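Carboxylic ester hydrolase (Aspergillus niger, PDB 7K4O) acts as a tannase, a serine esterase that hydrolyses acyl ester bonds in tannins and probably releases gallic acid. Local coordinates at residues T133-A138 with A358-K363; E145-F150 with Y391-T396; W345-D350 with D369-V374; D72-E77 with G118-G123. All coordinates share one frame; numbering follows the deposited sequence.

Interaction 1 of 4, residues T133-A138 with A358-K363. With NAG (2-acetamido-2-deoxy-beta-D-glucopyranose), chain E.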
loop_
_atom_site.group_PDB
_atom_site.type_symbol
_atom_site.label_atom_id
_atom_site.label_comp_id
_atom_site.label_asym_id
_atom_site.label_seq_id
_atom_site.Cartn_x
_atom_site.Cartn_y
_atom_site.Cartn_z
ATOM N N THR A 133 4.843 -7.409 -17.434
ATOM C CA THR A 133 4.979 -7.636 -18.896
ATOM C C THR A 133 6.404 -7.373 -19.376
ATOM O O THR A 133 6.772 -7.912 -20.410
ATOM C CB THR A 133 3.936 -6.845 -19.679
ATOM O OG1 THR A 133 4.312 -5.460 -19.729
ATOM C CG2 THR A 133 2.580 -7.002 -19.030
ATOM N N ALA A 134 7.230 -6.669 -18.616
ATOM C CA ALA A 134 8.599 -6.309 -19.000
ATOM C C ALA A 134 9.653 -7.095 -18.198
ATOM O O ALA A 134 10.842 -6.833 -18.416
ATOM C CB ALA A 134 8.764 -4.803 -18.815
ATOM N N MET A 135 9.248 -7.972 -17.301
ATOM C CA MET A 135 10.177 -8.538 -16.296
ATOM C C MET A 135 11.066 -9.627 -16.905
ATOM O O MET A 135 12.142 -9.849 -16.319
ATOM C CB MET A 135 9.396 -9.075 -15.097
ATOM C CG MET A 135 10.196 -9.381 -13.877
ATOM S SD MET A 135 11.061 -7.959 -13.151
ATOM C CE MET A 135 9.649 -7.165 -12.393
ATOM N N LEU A 136 10.644 -10.300 -17.985
ATOM C CA LEU A 136 11.395 -11.470 -18.494
ATOM C C LEU A 136 11.935 -11.187 -19.882
ATOM O O LEU A 136 11.185 -10.790 -20.783
ATOM C CB LEU A 136 10.529 -12.727 -18.518
ATOM C CG LEU A 136 9.934 -13.168 -17.204
ATOM C CD1 LEU A 136 9.028 -14.371 -17.428
ATOM C CD2 LEU A 136 10.962 -13.437 -16.139
ATOM N N LEU A 137 13.228 -11.407 -20.069
ATOM C CA LEU A 137 13.834 -11.408 -21.415
ATOM C C LEU A 137 13.508 -12.703 -22.183
ATOM O O LEU A 137 13.479 -12.663 -23.435
ATOM C CB LEU A 137 15.339 -11.204 -21.321
ATOM C CG LEU A 137 15.824 -9.875 -20.742
ATOM C CD1 LEU A 137 17.334 -9.862 -20.635
ATOM C CD2 LEU A 137 15.334 -8.705 -21.619
ATOM N N ALA A 138 13.330 -13.799 -21.475
ATOM C CA ALA A 138 13.031 -15.145 -22.006
ATOM C C ALA A 138 12.556 -15.946 -20.817
ATOM O O ALA A 138 12.695 -15.511 -19.672
ATOM C CB ALA A 138 14.252 -15.791 -22.650
ATOM N N ALA A 358 5.462 -17.713 -10.366
ATOM C CA ALA A 358 5.686 -17.912 -11.813
ATOM C C ALA A 358 6.693 -16.887 -12.353
ATOM O O ALA A 358 7.544 -17.236 -13.193
ATOM C CB ALA A 358 4.387 -17.866 -12.569
ATOM N N LEU A 359 6.572 -15.603 -11.966
ATOM C CA LEU A 359 7.327 -14.501 -12.593
ATOM C C LEU A 359 8.726 -14.352 -11.970
ATOM O O LEU A 359 9.665 -14.107 -12.710
ATOM C CB LEU A 359 6.565 -13.190 -12.400
ATOM C CG LEU A 359 7.145 -12.001 -13.154
ATOM C CD1 LEU A 359 6.999 -12.161 -14.653
ATOM C CD2 LEU A 359 6.495 -10.736 -12.612
ATOM N N LEU A 360 8.831 -14.364 -10.648
ATOM C CA LEU A 360 10.057 -13.932 -9.974
ATOM C C LEU A 360 10.789 -15.097 -9.296
ATOM O O LEU A 360 11.913 -14.909 -8.888
ATOM C CB LEU A 360 9.719 -12.811 -9.002
ATOM C CG LEU A 360 9.405 -11.475 -9.677
ATOM C CD1 LEU A 360 8.690 -10.585 -8.679
ATOM C CD2 LEU A 360 10.682 -10.829 -10.171
ATOM N N VAL A 361 10.172 -16.259 -9.175
ATOM C CA VAL A 361 10.861 -17.462 -8.662
ATOM C C VAL A 361 11.187 -18.368 -9.850
ATOM O O VAL A 361 12.382 -18.566 -10.155
ATOM C CB VAL A 361 10.031 -18.153 -7.577
ATOM C CG1 VAL A 361 10.759 -19.424 -7.116
ATOM C CG2 VAL A 361 9.757 -17.221 -6.398
ATOM N N ASP A 362 10.178 -18.820 -10.573
ATOM C CA ASP A 362 10.360 -19.719 -11.751
ATOM C C ASP A 362 10.807 -18.938 -12.979
ATOM O O ASP A 362 11.415 -19.514 -13.931
ATOM C CB ASP A 362 9.064 -20.463 -12.037
ATOM C CG ASP A 362 8.632 -21.425 -10.927
ATOM O OD1 ASP A 362 9.413 -21.706 -10.013
ATOM O OD2 ASP A 362 7.457 -21.840 -10.977
ATOM N N LYS A 363 10.457 -17.652 -13.052
ATOM C CA LYS A 363 10.856 -16.756 -14.156
ATOM C C LYS A 363 10.362 -17.284 -15.507
ATOM O O LYS A 363 11.042 -17.116 -16.531
ATOM C CB LYS A 363 12.357 -16.506 -14.114
ATOM C CG LYS A 363 12.840 -15.901 -12.798
ATOM C CD LYS A 363 14.347 -15.885 -12.682
ATOM C CE LYS A 363 14.927 -15.311 -11.405
ATOM N NZ LYS A 363 14.589 -16.062 -10.161
HETATM C C1 NAG E . 8.711 -23.004 -15.076
HETATM C C2 NAG E . 8.473 -24.384 -15.778
HETATM C C3 NAG E . 8.284 -25.472 -14.769
HETATM C C4 NAG E . 9.546 -25.503 -13.873
HETATM C C5 NAG E . 9.752 -24.126 -13.257
HETATM C C6 NAG E . 11.088 -24.091 -12.521
HETATM C C7 NAG E . 7.382 -24.112 -17.967
HETATM C C8 NAG E . 6.061 -23.974 -18.651
HETATM N N2 NAG E . 7.323 -24.241 -16.656
HETATM O O3 NAG E . 8.167 -26.614 -15.617
HETATM O O4 NAG E . 9.349 -26.350 -12.732
HETATM O O5 NAG E . 9.820 -23.166 -14.257
HETATM O O6 NAG E . 12.205 -23.866 -13.416
HETATM O O7 NAG E . 8.410 -24.163 -18.589
#
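Lys363 meets Leu136 through its CB, and its NZ at the far end is gripped by several groups. NZ donates to Leu360 O at 3.2 Å, arriving above the carbonyl plane (50° out of it), and more weakly to Val361 O at 3.3 Å. Its strongest partner is Glu389, in a salt bridge. A bend at the last torsion (chi4 64°) of an otherwise extended chain turns NZ back over the end of helix 351-361.

Across the contact the evidence is all apolar or backbone-to-methyl. Both methyls of Leu136 approach Lys363 O, CD1 at 3.5 Å, and CD2 also reaches Leu359 O at 3.7 Å. Leu359 CD1 lies 3.9 Å from Met135 CB, the two side chains meeting roughly perpendicular. Met135 CG also approaches Leu360 CD2 at 4.0 Å. Leu142 of strand 141-142 also touches Met135, Leu136, Leu360 and Lys363.

The contact joins the loop after strand 115-120 to the end of helix 351-361, in the long insertion between strands 205-209 and 410-416, consistent with an alpha/beta-hydrolase lid. Nearby, Asp362 CB lies 3.6 Å from O5 of an N-acetylglucosamine. Lys363, with positive phi, marks where the chain leaves the helix. The chemistry implies that dispersion joins the two segments themselves, supplemented by the adjoining Lys363-Gly140 backbone hydrogen bond, while charge and carbonyl oxygens hold the lysine amine.

Interaction 2 of 4, residues E145-F150 with Y391-T396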
loop_
_atom_site.group_PDB
_atom_site.type_symbol
_atom_site.label_atom_id
_atom_site.label_comp_id
_atom_site.label_asym_id
_atom_site.label_seq_id
_atom_site.Cartn_x
_atom_site.Cartn_y
_atom_site.Cartn_z
ATOM N N GLU A 145 17.161 -4.832 -15.484
ATOM C CA GLU A 145 16.862 -3.392 -15.591
ATOM C C GLU A 145 15.411 -3.174 -15.119
ATOM O O GLU A 145 15.131 -2.224 -14.338
ATOM C CB GLU A 145 17.083 -2.849 -16.998
ATOM C CG GLU A 145 16.672 -1.392 -17.136
ATOM C CD GLU A 145 17.475 -0.360 -16.371
ATOM O OE1 GLU A 145 17.070 0.883 -16.421
ATOM O OE2 GLU A 145 18.497 -0.712 -15.758
ATOM N N THR A 146 14.480 -4.006 -15.587
ATOM C CA THR A 146 13.071 -3.912 -15.155
ATOM C C THR A 146 12.978 -4.080 -13.651
ATOM O O THR A 146 12.265 -3.301 -12.982
ATOM C CB THR A 146 12.177 -4.946 -15.852
ATOM O OG1 THR A 146 12.325 -4.802 -17.260
ATOM C CG2 THR A 146 10.740 -4.809 -15.416
ATOM N N LEU A 147 13.632 -5.106 -13.099
ATOM C CA LEU A 147 13.620 -5.369 -11.664
ATOM C C LEU A 147 14.085 -4.136 -10.894
ATOM O O LEU A 147 13.381 -3.730 -9.956
ATOM C CB LEU A 147 14.512 -6.575 -11.338
ATOM C CG LEU A 147 14.704 -6.848 -9.873
ATOM C CD1 LEU A 147 13.414 -7.312 -9.236
ATOM C CD2 LEU A 147 15.768 -7.902 -9.609
ATOM N N TYR A 148 15.233 -3.587 -11.272
ATOM C CA TYR A 148 15.810 -2.447 -10.513
ATOM C C TYR A 148 14.935 -1.189 -10.698
ATOM O O TYR A 148 14.764 -0.436 -9.691
ATOM C CB TYR A 148 17.267 -2.187 -10.906
ATOM C CG TYR A 148 18.216 -3.016 -10.079
ATOM C CD1 TYR A 148 18.395 -4.373 -10.354
ATOM C CD2 TYR A 148 18.975 -2.473 -9.060
ATOM C CE1 TYR A 148 19.266 -5.142 -9.593
ATOM C CE2 TYR A 148 19.834 -3.236 -8.270
ATOM C CZ TYR A 148 19.997 -4.588 -8.560
ATOM O OH TYR A 148 20.874 -5.361 -7.846
ATOM N N MET A 149 14.482 -0.912 -11.916
ATOM C CA MET A 149 13.607 0.257 -12.143
ATOM C C MET A 149 12.306 0.128 -11.308
ATOM O O MET A 149 11.931 1.089 -10.615
ATOM C CB MET A 149 13.281 0.351 -13.621
ATOM C CG MET A 149 14.420 0.924 -14.443
ATOM S SD MET A 149 14.753 2.687 -14.050
ATOM C CE MET A 149 13.492 3.429 -15.089
ATOM N N PHE A 150 11.658 -1.031 -11.291
ATOM C CA PHE A 150 10.445 -1.243 -10.480
ATOM C C PHE A 150 10.774 -1.145 -8.997
ATOM O O PHE A 150 10.029 -0.519 -8.219
ATOM C CB PHE A 150 9.833 -2.603 -10.818
ATOM C CG PHE A 150 8.506 -2.926 -10.184
ATOM C CD1 PHE A 150 7.414 -2.082 -10.316
ATOM C CD2 PHE A 150 8.329 -4.101 -9.483
ATOM C CE1 PHE A 150 6.187 -2.417 -9.771
ATOM C CE2 PHE A 150 7.106 -4.417 -8.892
ATOM C CZ PHE A 150 6.033 -3.608 -9.086
ATOM N N TYR A 391 16.276 -9.076 -1.157
ATOM C CA TYR A 391 16.598 -8.154 -0.027
ATOM C C TYR A 391 16.913 -6.756 -0.557
ATOM O O TYR A 391 16.416 -5.761 -0.003
ATOM C CB TYR A 391 17.834 -8.644 0.749
ATOM C CG TYR A 391 17.808 -8.350 2.228
ATOM C CD1 TYR A 391 18.167 -7.112 2.731
ATOM C CD2 TYR A 391 17.472 -9.340 3.118
ATOM C CE1 TYR A 391 18.117 -6.871 4.102
ATOM C CE2 TYR A 391 17.458 -9.123 4.480
ATOM C CZ TYR A 391 17.696 -7.862 4.956
ATOM O OH TYR A 391 17.629 -7.732 6.324
ATOM N N SER A 392 17.780 -6.678 -1.564
ATOM C CA SER A 392 18.373 -5.421 -2.094
ATOM C C SER A 392 17.460 -4.707 -3.097
ATOM O O SER A 392 17.825 -3.579 -3.524
ATOM C CB SER A 392 19.723 -5.672 -2.713
ATOM O OG SER A 392 20.665 -6.073 -1.748
ATOM N N THR A 393 16.359 -5.306 -3.543
ATOM C CA THR A 393 15.531 -4.743 -4.643
ATOM C C THR A 393 14.086 -4.637 -4.158
ATOM O O THR A 393 13.631 -3.550 -3.806
ATOM C CB THR A 393 15.670 -5.536 -5.971
ATOM O OG1 THR A 393 15.431 -6.924 -5.668
ATOM C CG2 THR A 393 17.036 -5.379 -6.601
ATOM N N LEU A 394 13.334 -5.737 -4.106
ATOM C CA LEU A 394 11.869 -5.663 -3.881
ATOM C C LEU A 394 11.512 -5.768 -2.397
ATOM O O LEU A 394 10.400 -5.353 -2.070
ATOM C CB LEU A 394 11.206 -6.790 -4.676
ATOM C CG LEU A 394 11.307 -6.649 -6.189
ATOM C CD1 LEU A 394 10.684 -7.868 -6.838
ATOM C CD2 LEU A 394 10.605 -5.415 -6.636
ATOM N N GLN A 395 12.352 -6.357 -1.533
ATOM C CA GLN A 395 11.951 -6.686 -0.160
ATOM C C GLN A 395 11.421 -5.436 0.546
ATOM O O GLN A 395 10.395 -5.520 1.210
ATOM C CB GLN A 395 13.061 -7.370 0.644
ATOM C CG GLN A 395 12.523 -8.004 1.926
ATOM C CD GLN A 395 11.670 -9.223 1.720
ATOM O OE1 GLN A 395 11.482 -9.695 0.596
ATOM N NE2 GLN A 395 11.128 -9.742 2.826
ATOM N N THR A 396 12.147 -4.332 0.440
ATOM C CA THR A 396 11.710 -3.004 0.939
ATOM C C THR A 396 11.426 -3.032 2.444
ATOM O O THR A 396 10.426 -2.422 2.858
ATOM C CB THR A 396 10.531 -2.468 0.119
ATOM O OG1 THR A 396 10.715 -2.764 -1.257
ATOM C CG2 THR A 396 10.393 -0.974 0.302
#
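Thr393 sets its methyl over one face of the Tyr148 ring, and this CH-pi contact forms the more exposed part of the interface. Thr393 CG2 stands 3.8 Å from the centroid of the Tyr148 ring, only 17° off the ring normal, although shifted enough toward the rim that CZ of Tyr148 is its nearest atom. The threonine chi1 of 52° puts CG2 anti to the carbonyl carbon, where it meets the ring. Both Leu147 methyls, CD1 and CD2, come to 4.1 Å from Thr393 OG1 in a loose contact.

Leu147 CD1 also packs on Leu394 CD1, at 3.7 Å. Leu394 divides its methyls, sending CD2 to within 3.9 Å of CD2 on Phe150; the leucine and the phenylalanine meet roughly perpendicular, and only CD2 of each comes within 4.2 Å of the other.

Within the loop, Thr396 OG1 donates to Leu394 O at 2.7 Å from well above the carbonyl plane. Arg190 links both partners: it makes hydrogen bonds to Phe150 O and Thr396 OG1 and a cation-pi contact with the Phe150 ring. Leu147, Tyr148 and Phe150 thus reach from helix 144-169 to the loop that follows helix 376-390, with Arg190 approaching from helix 187-196 and Trp215 of helix 215-221 packing on both Phe150 and Leu394.

Interaction 3 of 4, residues W345-D350 with D369-V374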
loop_
_atom_site.group_PDB
_atom_site.type_symbol
_atom_site.label_atom_id
_atom_site.label_comp_id
_atom_site.label_asym_id
_atom_site.label_seq_id
_atom_site.Cartn_x
_atom_site.Cartn_y
_atom_site.Cartn_z
ATOM N N TRP A 345 -17.413 -27.059 -4.977
ATOM C CA TRP A 345 -16.440 -25.942 -4.886
ATOM C C TRP A 345 -15.038 -26.538 -4.791
ATOM O O TRP A 345 -14.849 -27.563 -4.094
ATOM C CB TRP A 345 -16.762 -25.015 -3.710
ATOM C CG TRP A 345 -18.031 -24.252 -3.895
ATOM C CD1 TRP A 345 -19.281 -24.659 -3.530
ATOM C CD2 TRP A 345 -18.200 -22.979 -4.551
ATOM N NE1 TRP A 345 -20.208 -23.724 -3.906
ATOM C CE2 TRP A 345 -19.578 -22.677 -4.523
ATOM C CE3 TRP A 345 -17.325 -22.056 -5.143
ATOM C CZ2 TRP A 345 -20.093 -21.487 -5.037
ATOM C CZ3 TRP A 345 -17.832 -20.890 -5.670
ATOM C CH2 TRP A 345 -19.205 -20.612 -5.623
ATOM N N GLY A 346 -14.085 -25.915 -5.475
ATOM C CA GLY A 346 -12.718 -26.436 -5.523
ATOM C C GLY A 346 -11.680 -25.321 -5.553
ATOM O O GLY A 346 -12.040 -24.110 -5.546
ATOM N N LEU A 347 -10.426 -25.743 -5.645
ATOM C CA LEU A 347 -9.262 -24.829 -5.549
ATOM C C LEU A 347 -9.353 -23.752 -6.632
ATOM O O LEU A 347 -9.600 -24.048 -7.809
ATOM C CB LEU A 347 -8.006 -25.691 -5.673
ATOM C CG LEU A 347 -6.676 -24.948 -5.722
ATOM C CD1 LEU A 347 -6.457 -24.223 -4.405
ATOM C CD2 LEU A 347 -5.543 -25.928 -5.964
ATOM N N ASP A 348 -9.089 -22.506 -6.240
ATOM C CA ASP A 348 -8.948 -21.366 -7.171
ATOM C C ASP A 348 -7.645 -20.635 -6.812
ATOM O O ASP A 348 -7.657 -19.907 -5.799
ATOM C CB ASP A 348 -10.165 -20.450 -7.063
ATOM C CG ASP A 348 -10.195 -19.371 -8.131
ATOM O OD1 ASP A 348 -9.249 -19.305 -8.950
ATOM O OD2 ASP A 348 -11.179 -18.603 -8.134
ATOM N N ILE A 349 -6.571 -20.904 -7.550
ATOM C CA ILE A 349 -5.201 -20.449 -7.158
ATOM C C ILE A 349 -5.177 -18.922 -7.149
ATOM O O ILE A 349 -5.523 -18.317 -8.177
ATOM C CB ILE A 349 -4.124 -21.040 -8.082
ATOM C CG1 ILE A 349 -4.097 -22.560 -7.933
ATOM C CG2 ILE A 349 -2.767 -20.437 -7.728
ATOM C CD1 ILE A 349 -3.294 -23.271 -8.977
ATOM N N ASP A 350 -4.777 -18.344 -6.026
ATOM C CA ASP A 350 -4.701 -16.875 -5.903
ATOM C C ASP A 350 -3.756 -16.286 -6.958
ATOM O O ASP A 350 -2.598 -16.702 -7.037
ATOM C CB ASP A 350 -4.254 -16.508 -4.509
ATOM C CG ASP A 350 -4.316 -15.011 -4.328
ATOM O OD1 ASP A 350 -5.382 -14.526 -3.978
ATOM O OD2 ASP A 350 -3.313 -14.356 -4.647
ATOM N N ASP A 369 -0.166 -22.891 -12.633
ATOM C CA ASP A 369 -1.231 -23.796 -13.173
ATOM C C ASP A 369 -1.654 -24.832 -12.131
ATOM O O ASP A 369 -2.746 -25.410 -12.260
ATOM C CB ASP A 369 -0.786 -24.558 -14.429
ATOM C CG ASP A 369 -0.630 -23.690 -15.671
ATOM O OD1 ASP A 369 -1.177 -22.554 -15.687
ATOM O OD2 ASP A 369 0.047 -24.148 -16.621
ATOM N N SER A 370 -0.818 -25.089 -11.140
ATOM C CA SER A 370 -1.051 -26.147 -10.141
ATOM C C SER A 370 -0.416 -25.763 -8.810
ATOM O O SER A 370 0.620 -25.056 -8.795
ATOM C CB SER A 370 -0.499 -27.458 -10.692
ATOM O OG SER A 370 -0.366 -28.405 -9.673
ATOM N N LEU A 371 -0.971 -26.280 -7.725
ATOM C CA LEU A 371 -0.279 -26.307 -6.413
ATOM C C LEU A 371 0.057 -27.747 -6.011
ATOM O O LEU A 371 0.239 -27.994 -4.804
ATOM C CB LEU A 371 -1.179 -25.633 -5.369
ATOM C CG LEU A 371 -1.347 -24.119 -5.535
ATOM C CD1 LEU A 371 -2.220 -23.578 -4.415
ATOM C CD2 LEU A 371 -0.001 -23.395 -5.574
ATOM N N ASP A 372 0.168 -28.666 -6.978
ATOM C CA ASP A 372 0.471 -30.082 -6.626
ATOM C C ASP A 372 1.782 -30.123 -5.865
ATOM O O ASP A 372 2.760 -29.545 -6.328
ATOM C CB ASP A 372 0.612 -30.963 -7.866
ATOM C CG ASP A 372 -0.705 -31.242 -8.567
ATOM O OD1 ASP A 372 -1.783 -30.972 -7.967
ATOM O OD2 ASP A 372 -0.647 -31.710 -9.715
ATOM N N GLY A 373 1.802 -30.777 -4.719
ATOM C CA GLY A 373 3.040 -30.936 -3.946
ATOM C C GLY A 373 3.381 -29.718 -3.083
ATOM O O GLY A 373 4.378 -29.803 -2.328
ATOM N N VAL A 374 2.589 -28.651 -3.130
ATOM C CA VAL A 374 2.873 -27.420 -2.330
ATOM C C VAL A 374 2.264 -27.561 -0.933
ATOM O O VAL A 374 1.075 -27.761 -0.824
ATOM C CB VAL A 374 2.390 -26.168 -3.076
ATOM C CG1 VAL A 374 2.640 -24.916 -2.236
ATOM C CG2 VAL A 374 3.040 -26.049 -4.440
#
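Ile349 and Leu371 lie alongside each other with their ends pointing oppositely, Ile349 CG1 4.0 Å from Leu371 CG. The isoleucine chain runs on past the leucine, since chi2 is extended at 168°, and its CD1 comes to 3.8 Å from Ser370 N, touching the backbone rather than a side chain. Leu347, two residues earlier, adds a peripheral contact in which its CD1 lies 4.3 Å from Leu371 CD1. The contact is apolar packing of aliphatic chains near the protein surface, with one methyl laid against the backbone.

The loop partner is shaped by two successive turns. Ser370 OG accepts from Asp372 N at 2.8 Å, nearly straight (163° at the hydrogen), which defines an ST turn; a type II beta turn from Leu371 to Val374 follows, closed by Val374 N to Leu371 O at 3.0 Å. Both segments belong to the long insertion between strands 205-209 and 410-416 of the main sheet, a position consistent with the lid of an alpha/beta hydrolase.

On the other partner, Asp350 is the N-cap of helix 351-361, its OD2 accepting from Gly353 N. Asn226 of helix 224-232 is the second-shell residue: it packs against Leu347, Ile349 and Leu371, while its amide takes a hydrogen bond from Asp350 N and gives one to Asp348 O. Further out, Gln337 NE2 bonds to Leu347 O, and the Trp345 ring meets that of Tyr338 with planes about 55° apart.

Interaction 4 of 4, residues D72-E77 with G118-G123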
loop_
_atom_site.group_PDB
_atom_site.type_symbol
_atom_site.label_atom_id
_atom_site.label_comp_id
_atom_site.label_asym_id
_atom_site.label_seq_id
_atom_site.Cartn_x
_atom_site.Cartn_y
_atom_site.Cartn_z
ATOM N N ASP A 72 16.331 1.234 -24.724
ATOM C CA ASP A 72 15.744 1.750 -23.464
ATOM C C ASP A 72 14.960 3.055 -23.730
ATOM O O ASP A 72 15.461 3.943 -24.475
ATOM C CB ASP A 72 16.843 1.992 -22.451
ATOM C CG ASP A 72 16.328 2.226 -21.050
ATOM O OD1 ASP A 72 15.697 1.312 -20.487
ATOM O OD2 ASP A 72 16.537 3.376 -20.558
ATOM N N GLN A 73 13.816 3.202 -23.074
ATOM C CA GLN A 73 13.060 4.467 -23.049
ATOM C C GLN A 73 12.161 4.493 -21.808
ATOM O O GLN A 73 11.416 3.523 -21.527
ATOM C CB GLN A 73 12.203 4.628 -24.302
ATOM C CG GLN A 73 11.573 6.011 -24.386
ATOM C CD GLN A 73 10.880 6.260 -25.707
ATOM O OE1 GLN A 73 11.416 6.959 -26.563
ATOM N NE2 GLN A 73 9.708 5.690 -25.882
ATOM N N VAL A 74 12.209 5.604 -21.097
ATOM C CA VAL A 74 11.366 5.866 -19.927
ATOM C C VAL A 74 10.510 7.103 -20.261
ATOM O O VAL A 74 11.037 8.068 -20.821
ATOM C CB VAL A 74 12.223 6.107 -18.681
ATOM C CG1 VAL A 74 11.336 6.290 -17.470
ATOM C CG2 VAL A 74 13.244 4.980 -18.442
ATOM N N LEU A 75 9.241 7.052 -19.956
ATOM C CA LEU A 75 8.333 8.207 -20.099
ATOM C C LEU A 75 8.009 8.734 -18.687
ATOM O O LEU A 75 7.636 7.990 -17.789
ATOM C CB LEU A 75 7.039 7.800 -20.795
ATOM C CG LEU A 75 7.248 7.171 -22.157
ATOM C CD1 LEU A 75 5.943 6.725 -22.747
ATOM C CD2 LEU A 75 7.971 8.112 -23.091
ATOM N N LEU A 76 8.003 10.056 -18.570
ATOM C CA LEU A 76 7.468 10.732 -17.389
ATOM C C LEU A 76 6.253 11.559 -17.797
ATOM O O LEU A 76 6.203 12.090 -18.923
ATOM C CB LEU A 76 8.534 11.645 -16.778
ATOM C CG LEU A 76 9.833 10.989 -16.330
ATOM C CD1 LEU A 76 10.708 12.013 -15.645
ATOM C CD2 LEU A 76 9.580 9.801 -15.408
ATOM N N GLU A 77 5.321 11.658 -16.884
ATOM C CA GLU A 77 4.166 12.560 -17.047
ATOM C C GLU A 77 4.116 13.420 -15.789
ATOM O O GLU A 77 4.070 12.875 -14.695
ATOM C CB GLU A 77 2.847 11.813 -17.263
ATOM C CG GLU A 77 1.638 12.754 -17.406
ATOM C CD GLU A 77 0.408 12.083 -18.025
ATOM O OE1 GLU A 77 -0.715 12.343 -17.585
ATOM O OE2 GLU A 77 0.625 11.173 -18.889
ATOM N N GLY A 118 4.082 14.218 -10.388
ATOM C CA GLY A 118 4.700 13.348 -11.394
ATOM C C GLY A 118 4.436 11.870 -11.230
ATOM O O GLY A 118 4.204 11.361 -10.124
ATOM N N MET A 119 4.525 11.185 -12.369
ATOM C CA MET A 119 4.541 9.714 -12.403
ATOM C C MET A 119 5.472 9.243 -13.511
ATOM O O MET A 119 5.828 10.003 -14.427
ATOM C CB MET A 119 3.128 9.176 -12.625
ATOM C CG MET A 119 2.589 9.456 -14.005
ATOM S SD MET A 119 0.818 8.883 -13.992
ATOM C CE MET A 119 0.450 9.141 -15.704
ATOM N N THR A 120 5.833 7.970 -13.434
ATOM C CA THR A 120 6.725 7.344 -14.415
ATOM C C THR A 120 6.050 6.112 -15.030
ATOM O O THR A 120 5.186 5.475 -14.412
ATOM C CB THR A 120 8.045 6.937 -13.739
ATOM O OG1 THR A 120 8.920 6.322 -14.687
ATOM C CG2 THR A 120 7.876 6.041 -12.545
ATOM N N ASP A 121 6.516 5.764 -16.207
ATOM C CA ASP A 121 6.164 4.456 -16.800
ATOM C C ASP A 121 7.217 3.402 -16.472
ATOM O O ASP A 121 7.051 2.280 -16.918
ATOM C CB ASP A 121 5.913 4.523 -18.299
ATOM C CG ASP A 121 7.104 4.357 -19.197
ATOM O OD1 ASP A 121 8.263 4.594 -18.766
ATOM O OD2 ASP A 121 6.855 4.014 -20.403
ATOM N N GLY A 122 8.301 3.763 -15.778
ATOM C CA GLY A 122 9.266 2.749 -15.329
ATOM C C GLY A 122 10.155 2.198 -16.407
ATOM O O GLY A 122 10.999 1.305 -16.081
ATOM N N GLY A 123 10.039 2.671 -17.640
ATOM C CA GLY A 123 10.718 2.072 -18.801
ATOM C C GLY A 123 9.954 0.896 -19.386
ATOM O O GLY A 123 10.545 0.191 -20.228
HETATM O O HOH W 1 8.771 3.235 -21.953
HETATM O O HOH W 2 12.843 0.650 -21.880
#
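Asp121 OD1 accepts from Leu75 N at 2.9 Å, almost straight at 174°, just past the end of strand 115-120 of the central alpha/beta-hydrolase sheet, where the chain stays close beside antiparallel 72-77. The same oxygen accepts from Gly123 N at 2.8 Å, an Asx turn, and the two donors come from opposite faces of the carboxylate plane. With chi1 at 88°, the carboxylate swings toward Leu75 and takes over as acceptor where strand 115-120 ends.

Backbone bonds continue from this site along the strands. Asp121 N gives to Leu75 O at 3.0 Å, and Glu77 pairs with Met119 through Glu77 N to Met119 O (3.0 Å) and Met119 N to Glu77 O (2.9 Å). A water donates to both Asp121 OD2, at 2.6 Å, and Gln73 O, linking the two.

Packing completes the pair. On one face Leu76 CD2 lies 3.6 Å from Thr120 OG1, which also accepts from Gly122 N in an ST turn; helix 144-169 covers this face. On the other, Glu77 and Met119 run side by side. Glu77 OE1 accepts from Trp79 NE1, and Met119 CE rests 3.7 Å from Glu77 CD.

From the N terminus, interaction 4 comes first: 118-123 returns to 72-77 and closes its loop within the central sheet before any other contact opens. Segments 133-138 and 145-150 then open interactions 1 and 2, whose partners lie more than 200 residues on. Segment 345-350 opens interaction 3; 358-363 closes interaction 1, 369-374 closes interaction 3 and 391-396 closes interaction 2. Interaction 1 therefore crosses both 2 and 3, whereas 3 sits wholly within the span of 2. Interactions 1 and 2 together tie the region beside the sheet to the 210-410 insertion. Met149 CE, packed 3.4 Å from Gly122 O, joins interaction 2 to interaction 4.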